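Local coordinates for protein glycoside hydrolase, GH17 family (Formosa sp. Hel1_33_131, PDB 6FCG) that probably hydrolyses internal beta-1,3-glucosidic linkages of the algal storage glucan laminarin, as an endo-acting glycoside hydrolase of family GH17, at residues T242-G256 with A273-S285. Sequence-based numbering, arbitrary orientation.
Sequences TYPMHDTHYNPIFWG and AMNRAKTYAVSQS
The Tyr-280 side chain projects from helix 266-294 with CG anti to the backbone N (chi1 -173°), and Phe-254 holds its ring between its own N and carbonyl carbon (chi1 77°); together these torsions lay the two rings face to face, centroids 4.3 Å apart and planes 25° from parallel. The stack is offset, with Phe-254 CD2 over the rim of the tyrosine near CD1. Two polar partners grip the phenol oxygen: Tyr-280 OH donates to Asp-247 OD2 (2.9 Å), which it meets from above the carboxylate plane, and accepts from Asn-251 ND2 (3.0 Å). A water links the same carboxylate oxygen to Gln-284 NE2, while Gln-284 OE1 takes the hydroxyl of Thr-242 at 2.7 Å from OG1. Pro-244 packs its CG against Ala-281 CB (3.8 Å) and sets its CB near Tyr-280 CD2 and Ala-277 CB. At the other end, Arg-276 NH2 bonds Gly-256 O (2.8 Å) and also forms a salt bridge with Glu-261; Met-274 SD lies at the edge of the Trp-255 indole, a Met-aromatic contact. In this TIM-barrel-type fold the contact joins the segment following strand 238-241, including helix 244-250, to helix 266-294, which precedes the adjacent parallel strand 301-305; helix 326-342 packs against Pro-244 and Met-274.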
ATOM      1  N   THR A 242      11.626   3.648 -31.484  1.00 19.75           N
ATOM      2  CA  THR A 242      10.771   4.435 -30.598  1.00 19.14           C
ATOM      3  C   THR A 242       9.688   3.555 -30.011  1.00 18.71           C
ATOM      4  O   THR A 242       9.079   2.776 -30.737  1.00 19.42           O
ATOM      5  CB  THR A 242      10.155   5.634 -31.335  1.00 18.58           C
ATOM      6  OG1 THR A 242       9.205   6.278 -30.491  1.00 17.17           O
ATOM      7  CG2 THR A 242       9.470   5.206 -32.625  1.00 19.59           C
ATOM      8  N   TYR A 243       9.446   3.692 -28.700  1.00 19.10           N
ATOM      9  CA  TYR A 243       8.552   2.786 -27.967  1.00 19.33           C
ATOM     10  C   TYR A 243       7.566   3.477 -27.034  1.00 19.30           C
ATOM     11  O   TYR A 243       7.730   3.471 -25.820  1.00 18.96           O
ATOM     12  CB  TYR A 243       9.380   1.746 -27.197  1.00 20.10           C
ATOM     13  CG  TYR A 243       9.659   0.464 -27.981  1.00 19.93           C
ATOM     14  CD1 TYR A 243       8.690  -0.526 -28.077  1.00 19.65           C
ATOM     15  CD2 TYR A 243      10.891   0.263 -28.621  1.00 19.88           C
ATOM     16  CE1 TYR A 243       8.931  -1.685 -28.784  1.00 20.35           C
ATOM     17  CE2 TYR A 243      11.154  -0.892 -29.340  1.00 19.46           C
ATOM     18  CZ  TYR A 243      10.172  -1.863 -29.421  1.00 20.55           C
ATOM     19  OH  TYR A 243      10.391  -3.031 -30.094  1.00 19.72           O
ATOM     20  N   PRO A 244       6.510   4.075 -27.609  1.00 20.22           N
ATOM     21  CA  PRO A 244       5.438   4.640 -26.787  1.00 20.30           C
ATOM     22  C   PRO A 244       4.899   3.652 -25.735  1.00 20.71           C
ATOM     23  O   PRO A 244       4.644   4.081 -24.608  1.00 21.16           O
ATOM     24  CB  PRO A 244       4.343   5.017 -27.812  1.00 19.67           C
ATOM     25  CG  PRO A 244       4.979   4.980 -29.139  1.00 19.71           C
ATOM     26  CD  PRO A 244       6.382   4.474 -29.029  1.00 20.26           C
ATOM     27  N   MET A 245       4.708   2.373 -26.096  1.00 20.66           N
ATOM     28  CA  MET A 245       4.132   1.401 -25.155  1.00 21.91           C
ATOM     29  C   MET A 245       4.881   1.425 -23.835  1.00 23.56           C
ATOM     30  O   MET A 245       4.295   1.519 -22.781  1.00 21.45           O
ATOM     31  CB  MET A 245       4.143  -0.013 -25.711  1.00 22.25           C
ATOM     32  CG  MET A 245       3.302  -0.984 -24.887  1.00 23.23           C
ATOM     33  SD  MET A 245       4.100  -2.562 -24.558  1.00 25.03           S
ATOM     34  CE  MET A 245       5.493  -2.115 -23.548  1.00 25.70           C
ATOM     35  N   HIS A 246       6.202   1.365 -23.910  1.00 27.56           N
ATOM     36  CA  HIS A 246       7.024   1.440 -22.712  1.00 28.37           C
ATOM     37  C   HIS A 246       6.866   2.756 -21.982  1.00 26.13           C
ATOM     38  O   HIS A 246       6.863   2.772 -20.767  1.00 27.88           O
ATOM     39  CB  HIS A 246       8.492   1.179 -23.053  1.00 30.57           C
ATOM     40  CG  HIS A 246       8.760  -0.252 -23.369  1.00 32.28           C
ATOM     41  ND1 HIS A 246       9.104  -0.698 -24.627  1.00 35.04           N
ATOM     42  CD2 HIS A 246       8.675  -1.352 -22.593  1.00 32.58           C
ATOM     43  CE1 HIS A 246       9.256  -2.010 -24.602  1.00 33.86           C
ATOM     44  NE2 HIS A 246       9.002  -2.430 -23.378  1.00 34.42           N
ATOM     45  N   ASP A 247       6.770   3.851 -22.726  1.00 24.28           N
ATOM     46  CA  ASP A 247       6.630   5.145 -22.119  1.00 23.35           C
ATOM     47  C   ASP A 247       5.267   5.373 -21.474  1.00 22.51           C
ATOM     48  O   ASP A 247       5.166   6.210 -20.581  1.00 21.31           O
ATOM     49  CB  ASP A 247       7.025   6.264 -23.101  1.00 25.28           C
ATOM     50  CG  ASP A 247       8.541   6.355 -23.311  1.00 26.79           C
ATOM     51  OD1 ASP A 247       9.306   5.785 -22.507  1.00 28.29           O
ATOM     52  OD2 ASP A 247       8.991   7.032 -24.260  1.00 28.31           O
ATOM     53  N   THR A 248       4.247   4.578 -21.790  1.00 23.31           N
ATOM     54  CA  THR A 248       3.006   4.604 -20.968  1.00 23.23           C
ATOM     55  C   THR A 248       3.258   4.367 -19.455  1.00 24.91           C
ATOM     56  O   THR A 248       2.411   4.727 -18.618  1.00 21.49           O
ATOM     57  CB  THR A 248       1.936   3.593 -21.382  1.00 22.70           C
ATOM     58  OG1 THR A 248       2.403   2.250 -21.180  1.00 22.81           O
ATOM     59  CG2 THR A 248       1.533   3.810 -22.806  1.00 23.69           C
ATOM     60  N   HIS A 249       4.410   3.770 -19.120  1.00 26.04           N
ATOM     61  CA  HIS A 249       4.887   3.742 -17.744  1.00 27.96           C
ATOM     62  C   HIS A 249       6.022   4.738 -17.443  1.00 29.02           C
ATOM     63  O   HIS A 249       5.931   5.489 -16.483  1.00 33.40           O
ATOM     64  CB  HIS A 249       5.358   2.357 -17.425  1.00 27.70           C
ATOM     65  CG  HIS A 249       5.847   2.213 -16.027  1.00 29.32           C
ATOM     66  ND1 HIS A 249       7.186   2.261 -15.701  1.00 30.74           N
ATOM     67  CD2 HIS A 249       5.180   2.025 -14.865  1.00 28.76           C
ATOM     68  CE1 HIS A 249       7.323   2.095 -14.396  1.00 30.95           C
ATOM     69  NE2 HIS A 249       6.122   1.945 -13.869  1.00 28.91           N
ATOM     70  N   TYR A 250       7.097   4.720 -18.233  1.00 29.24           N
ATOM     71  CA  TYR A 250       8.320   5.500 -17.945  1.00 29.71           C
ATOM     72  C   TYR A 250       8.228   6.995 -18.250  1.00 29.39           C
ATOM     73  O   TYR A 250       9.048   7.757 -17.754  1.00 29.27           O
ATOM     74  CB  TYR A 250       9.558   4.924 -18.667  1.00 29.57           C
ATOM     75  CG  TYR A 250      10.022   3.663 -18.070  1.00 30.04           C
ATOM     76  CD1 TYR A 250      10.854   3.666 -16.955  1.00 31.86           C
ATOM     77  CD2 TYR A 250       9.584   2.434 -18.569  1.00 32.06           C
ATOM     78  CE1 TYR A 250      11.254   2.470 -16.359  1.00 32.84           C
ATOM     79  CE2 TYR A 250       9.992   1.238 -17.993  1.00 31.94           C
ATOM     80  CZ  TYR A 250      10.799   1.259 -16.882  1.00 32.14           C
ATOM     81  OH  TYR A 250      11.197   0.077 -16.343  1.00 33.24           O
ATOM     82  N   ASN A 251       7.280   7.403 -19.077  1.00 29.31           N
ATOM     83  CA  ASN A 251       7.051   8.804 -19.329  1.00 31.45           C
ATOM     84  C   ASN A 251       5.614   9.020 -19.791  1.00 30.06           C
ATOM     85  O   ASN A 251       5.340   9.279 -20.959  1.00 28.07           O
ATOM     86  CB  ASN A 251       8.066   9.375 -20.325  1.00 35.54           C
ATOM     87  CG  ASN A 251       7.846  10.870 -20.582  1.00 39.54           C
ATOM     88  OD1 ASN A 251       7.336  11.617 -19.702  1.00 35.75           O
ATOM     89  ND2 ASN A 251       8.181  11.309 -21.798  1.00 38.52           N
ATOM     90  N   PRO A 252       4.683   8.945 -18.842  1.00 29.93           N
ATOM     91  CA  PRO A 252       3.264   8.784 -19.154  1.00 28.91           C
ATOM     92  C   PRO A 252       2.458  10.027 -19.471  1.00 27.83           C
ATOM     93  O   PRO A 252       1.225   9.919 -19.568  1.00 28.16           O
ATOM     94  CB  PRO A 252       2.724   8.092 -17.897  1.00 28.58           C
ATOM     95  CG  PRO A 252       3.602   8.563 -16.803  1.00 30.41           C
ATOM     96  CD  PRO A 252       4.957   8.860 -17.395  1.00 29.06           C
ATOM     97  N   ILE A 253       3.100  11.169 -19.692  1.00 29.22           N
ATOM     98  CA  ILE A 253       2.375  12.450 -19.811  1.00 33.08           C
ATOM     99  C   ILE A 253       1.408  12.481 -21.013  1.00 32.06           C
ATOM    100  O   ILE A 253       0.389  13.160 -20.966  1.00 33.12           O
ATOM    101  CB  ILE A 253       3.314  13.680 -19.773  1.00 39.18           C
ATOM    102  CG1 ILE A 253       3.987  13.925 -18.387  1.00 44.85           C
ATOM    103  CG2 ILE A 253       2.570  14.970 -20.113  1.00 41.46           C
ATOM    104  CD1 ILE A 253       4.531  12.739 -17.583  1.00 46.34           C
ATOM    105  N   PHE A 254       1.685  11.679 -22.036  1.00 31.78           N
ATOM    106  CA  PHE A 254       0.856  11.552 -23.260  1.00 28.67           C
ATOM    107  C   PHE A 254      -0.276  10.521 -23.158  1.00 26.55           C
ATOM    108  O   PHE A 254      -1.137  10.442 -24.030  1.00 25.94           O
ATOM    109  CB  PHE A 254       1.774  11.160 -24.452  1.00 28.85           C
ATOM    110  CG  PHE A 254       2.172   9.707 -24.454  1.00 29.11           C
ATOM    111  CD1 PHE A 254       1.372   8.757 -25.090  1.00 29.16           C
ATOM    112  CD2 PHE A 254       3.305   9.272 -23.776  1.00 29.06           C
ATOM    113  CE1 PHE A 254       1.710   7.417 -25.070  1.00 29.13           C
ATOM    114  CE2 PHE A 254       3.642   7.923 -23.750  1.00 28.84           C
ATOM    115  CZ  PHE A 254       2.845   6.999 -24.401  1.00 28.52           C
ATOM    116  N   TRP A 255      -0.244   9.695 -22.119  1.00 25.15           N
ATOM    117  CA  TRP A 255      -1.078   8.488 -22.051  1.00 22.92           C
ATOM    118  C   TRP A 255      -2.203   8.651 -21.035  1.00 22.14           C
ATOM    119  O   TRP A 255      -1.953   8.861 -19.848  1.00 21.13           O
ATOM    120  CB  TRP A 255      -0.202   7.299 -21.654  1.00 22.73           C
ATOM    121  CG  TRP A 255      -0.927   6.010 -21.514  1.00 21.48           C
ATOM    122  CD1 TRP A 255      -1.118   5.318 -20.367  1.00 21.47           C
ATOM    123  CD2 TRP A 255      -1.554   5.275 -22.541  1.00 20.63           C
ATOM    124  NE1 TRP A 255      -1.831   4.208 -20.615  1.00 21.84           N
ATOM    125  CE2 TRP A 255      -2.116   4.154 -21.951  1.00 21.98           C
ATOM    126  CE3 TRP A 255      -1.711   5.463 -23.907  1.00 21.64           C
ATOM    127  CZ2 TRP A 255      -2.825   3.196 -22.683  1.00 22.94           C
ATOM    128  CZ3 TRP A 255      -2.409   4.522 -24.632  1.00 21.70           C
ATOM    129  CH2 TRP A 255      -2.963   3.410 -24.021  1.00 22.29           C
ATOM    130  N   GLY A 256      -3.431   8.558 -21.517  1.00 23.48           N
ATOM    131  CA  GLY A 256      -4.588   8.561 -20.664  1.00 25.82           C
ATOM    132  C   GLY A 256      -5.863   8.955 -21.370  1.00 29.22           C
ATOM    133  O   GLY A 256      -5.913   9.076 -22.594  1.00 27.68           O
ATOM    134  N   ALA A 273      -6.689   8.075 -27.421  1.00 33.29           N
ATOM    135  CA  ALA A 273      -5.519   7.785 -26.607  1.00 33.31           C
ATOM    136  C   ALA A 273      -4.424   7.117 -27.448  1.00 31.43           C
ATOM    137  O   ALA A 273      -3.252   7.496 -27.346  1.00 29.68           O
ATOM    138  CB  ALA A 273      -5.893   6.900 -25.435  1.00 33.82           C
ATOM    139  N   MET A 274      -4.830   6.143 -28.268  1.00 27.98           N
ATOM    140  CA  MET A 274      -3.919   5.468 -29.155  1.00 29.21           C
ATOM    141  C   MET A 274      -3.354   6.387 -30.241  1.00 30.56           C
ATOM    142  O   MET A 274      -2.189   6.232 -30.626  1.00 32.02           O
ATOM    143  CB  MET A 274      -4.555   4.225 -29.780  1.00 29.34           C
ATOM    144  CG  MET A 274      -4.756   3.069 -28.807  1.00 31.05           C
ATOM    145  SD  MET A 274      -3.328   2.700 -27.769  1.00 32.34           S
ATOM    146  CE  MET A 274      -2.203   2.086 -29.018  1.00 30.98           C
ATOM    147  N   ASN A 275      -4.139   7.343 -30.719  1.00 30.75           N
ATOM    148  CA  ASN A 275      -3.593   8.347 -31.610  1.00 32.01           C
ATOM    149  C   ASN A 275      -2.476   9.168 -30.970  1.00 31.20           C
ATOM    150  O   ASN A 275      -1.487   9.490 -31.618  1.00 32.55           O
ATOM    151  CB  ASN A 275      -4.673   9.272 -32.155  1.00 34.71           C
ATOM    152  CG  ASN A 275      -4.134  10.151 -33.270  1.00 37.97           C
ATOM    153  OD1 ASN A 275      -4.063   9.725 -34.425  1.00 43.39           O
ATOM    154  ND2 ASN A 275      -3.738  11.377 -32.934  1.00 38.18           N
ATOM    155  N   ARG A 276      -2.617   9.502 -29.695  1.00 31.15           N
ATOM    156  CA  ARG A 276      -1.540  10.198 -28.997  1.00 32.31           C
ATOM    157  C   ARG A 276      -0.243   9.358 -28.958  1.00 30.77           C
ATOM    158  O   ARG A 276       0.856   9.922 -29.014  1.00 32.83           O
ATOM    159  CB  ARG A 276      -1.965  10.633 -27.579  1.00 35.87           C
ATOM    160  CG  ARG A 276      -2.655  11.995 -27.500  1.00 36.38           C
ATOM    161  CD  ARG A 276      -2.862  12.425 -26.042  1.00 37.80           C
ATOM    162  NE  ARG A 276      -3.861  11.585 -25.370  1.00 38.19           N
ATOM    163  CZ  ARG A 276      -5.176  11.821 -25.321  1.00 38.82           C
ATOM    164  NH1 ARG A 276      -5.710  12.899 -25.880  1.00 39.61           N
ATOM    165  NH2 ARG A 276      -5.986  10.961 -24.704  1.00 39.96           N
ATOM    166  N   ALA A 277      -0.385   8.043 -28.821  1.00 26.87           N
ATOM    167  CA  ALA A 277       0.737   7.128 -28.805  1.00 25.85           C
ATOM    168  C   ALA A 277       1.460   7.118 -30.139  1.00 26.54           C
ATOM    169  O   ALA A 277       2.701   7.083 -30.194  1.00 26.00           O
ATOM    170  CB  ALA A 277       0.262   5.722 -28.452  1.00 25.94           C
ATOM    171  N   LYS A 278       0.692   7.101 -31.219  1.00 26.25           N
ATOM    172  CA  LYS A 278       1.261   7.194 -32.561  1.00 27.83           C
ATOM    173  C   LYS A 278       2.014   8.509 -32.729  1.00 28.48           C
ATOM    174  O   LYS A 278       3.151   8.538 -33.149  1.00 27.30           O
ATOM    175  CB  LYS A 278       0.165   7.083 -33.607  1.00 30.85           C
ATOM    176  CG  LYS A 278       0.571   7.444 -35.025  1.00 32.80           C
ATOM    177  CD  LYS A 278      -0.473   8.367 -35.620  1.00 37.79           C
ATOM    178  CE  LYS A 278      -0.271   8.461 -37.120  1.00 45.14           C
ATOM    179  NZ  LYS A 278      -1.143   9.475 -37.772  1.00 48.71           N
ATOM    180  N   THR A 279       1.375   9.599 -32.375  1.00 29.90           N
ATOM    181  CA  THR A 279       1.980  10.914 -32.503  1.00 30.93           C
ATOM    182  C   THR A 279       3.263  11.072 -31.715  1.00 30.42           C
ATOM    183  O   THR A 279       4.200  11.774 -32.140  1.00 31.82           O
ATOM    184  CB  THR A 279       0.897  11.914 -32.019  1.00 32.09           C
ATOM    185  OG1 THR A 279       0.059  12.255 -33.126  1.00 32.82           O
ATOM    186  CG2 THR A 279       1.491  13.130 -31.387  1.00 32.07           C
ATOM    187  N   TYR A 280       3.288  10.449 -30.545  1.00 27.84           N
ATOM    188  CA  TYR A 280       4.471  10.455 -29.705  1.00 25.43           C
ATOM    189  C   TYR A 280       5.664   9.833 -30.430  1.00 23.90           C
ATOM    190  O   TYR A 280       6.763  10.355 -30.381  1.00 23.80           O
ATOM    191  CB  TYR A 280       4.142   9.676 -28.442  1.00 27.19           C
ATOM    192  CG  TYR A 280       5.173   9.705 -27.371  1.00 25.62           C
ATOM    193  CD1 TYR A 280       5.234  10.773 -26.473  1.00 26.15           C
ATOM    194  CD2 TYR A 280       6.051   8.654 -27.220  1.00 25.26           C
ATOM    195  CE1 TYR A 280       6.176  10.796 -25.464  1.00 26.53           C
ATOM    196  CE2 TYR A 280       7.005   8.658 -26.214  1.00 27.14           C
ATOM    197  CZ  TYR A 280       7.067   9.723 -25.332  1.00 26.72           C
ATOM    198  OH  TYR A 280       8.029   9.715 -24.340  1.00 26.02           O
ATOM    199  N   ALA A 281       5.437   8.692 -31.077  1.00 23.36           N
ATOM    200  CA  ALA A 281       6.473   8.014 -31.879  1.00 23.61           C
ATOM    201  C   ALA A 281       6.935   8.873 -33.043  1.00 22.01           C
ATOM    202  O   ALA A 281       8.133   8.951 -33.322  1.00 22.06           O
ATOM    203  CB  ALA A 281       5.976   6.654 -32.399  1.00 23.89           C
ATOM    204  N   VAL A 282       5.983   9.518 -33.692  1.00 20.22           N
ATOM    205  CA  VAL A 282       6.301  10.378 -34.799  1.00 20.81           C
ATOM    206  C   VAL A 282       7.232  11.514 -34.314  1.00 21.26           C
ATOM    207  O   VAL A 282       8.208  11.847 -34.983  1.00 19.77           O
ATOM    208  CB  VAL A 282       5.036  10.967 -35.486  1.00 20.51           C
ATOM    209  CG1 VAL A 282       5.430  11.881 -36.638  1.00 20.33           C
ATOM    210  CG2 VAL A 282       4.118   9.871 -36.006  1.00 19.68           C
ATOM    211  N   SER A 283       6.921  12.090 -33.158  1.00 22.93           N
ATOM    212  CA  SER A 283       7.737  13.174 -32.575  1.00 23.10           C
ATOM    213  C   SER A 283       9.160  12.763 -32.297  1.00 22.81           C
ATOM    214  O   SER A 283      10.085  13.558 -32.529  1.00 20.47           O
ATOM    215  CB  SER A 283       7.146  13.689 -31.254  1.00 24.25           C
ATOM    216  OG  SER A 283       6.164  14.658 -31.502  1.00 27.01           O
ATOM    217  N   GLN A 284       9.323  11.545 -31.766  1.00 22.55           N
ATOM    218  CA  GLN A 284      10.657  11.014 -31.480  1.00 22.80           C
ATOM    219  C   GLN A 284      11.462  10.781 -32.754  1.00 21.81           C
ATOM    220  O   GLN A 284      12.645  11.123 -32.814  1.00 19.25           O
ATOM    221  CB  GLN A 284      10.586   9.749 -30.623  1.00 22.72           C
ATOM    222  CG  GLN A 284      10.037  10.047 -29.244  1.00 23.68           C
ATOM    223  CD  GLN A 284      10.237   8.941 -28.239  1.00 23.08           C
ATOM    224  OE1 GLN A 284      10.308   7.736 -28.560  1.00 22.13           O
ATOM    225  NE2 GLN A 284      10.356   9.348 -26.981  1.00 23.41           N
ATOM    226  N   SER A 285      10.821  10.207 -33.773  1.00 23.30           N
ATOM    227  CA  SER A 285      11.470  10.058 -35.080  1.00 25.11           C
ATOM    228  C   SER A 285      11.859  11.431 -35.667  1.00 22.92           C
ATOM    229  O   SER A 285      12.987  11.606 -36.121  1.00 20.64           O
ATOM    230  CB  SER A 285      10.557   9.289 -36.038  1.00 27.55           C
ATOM    231  OG  SER A 285      11.129   9.210 -37.331  1.00 31.75           O
TER
HETATM  232  O   HOH W   1      11.346   8.223 -24.325  1.00 16.98           O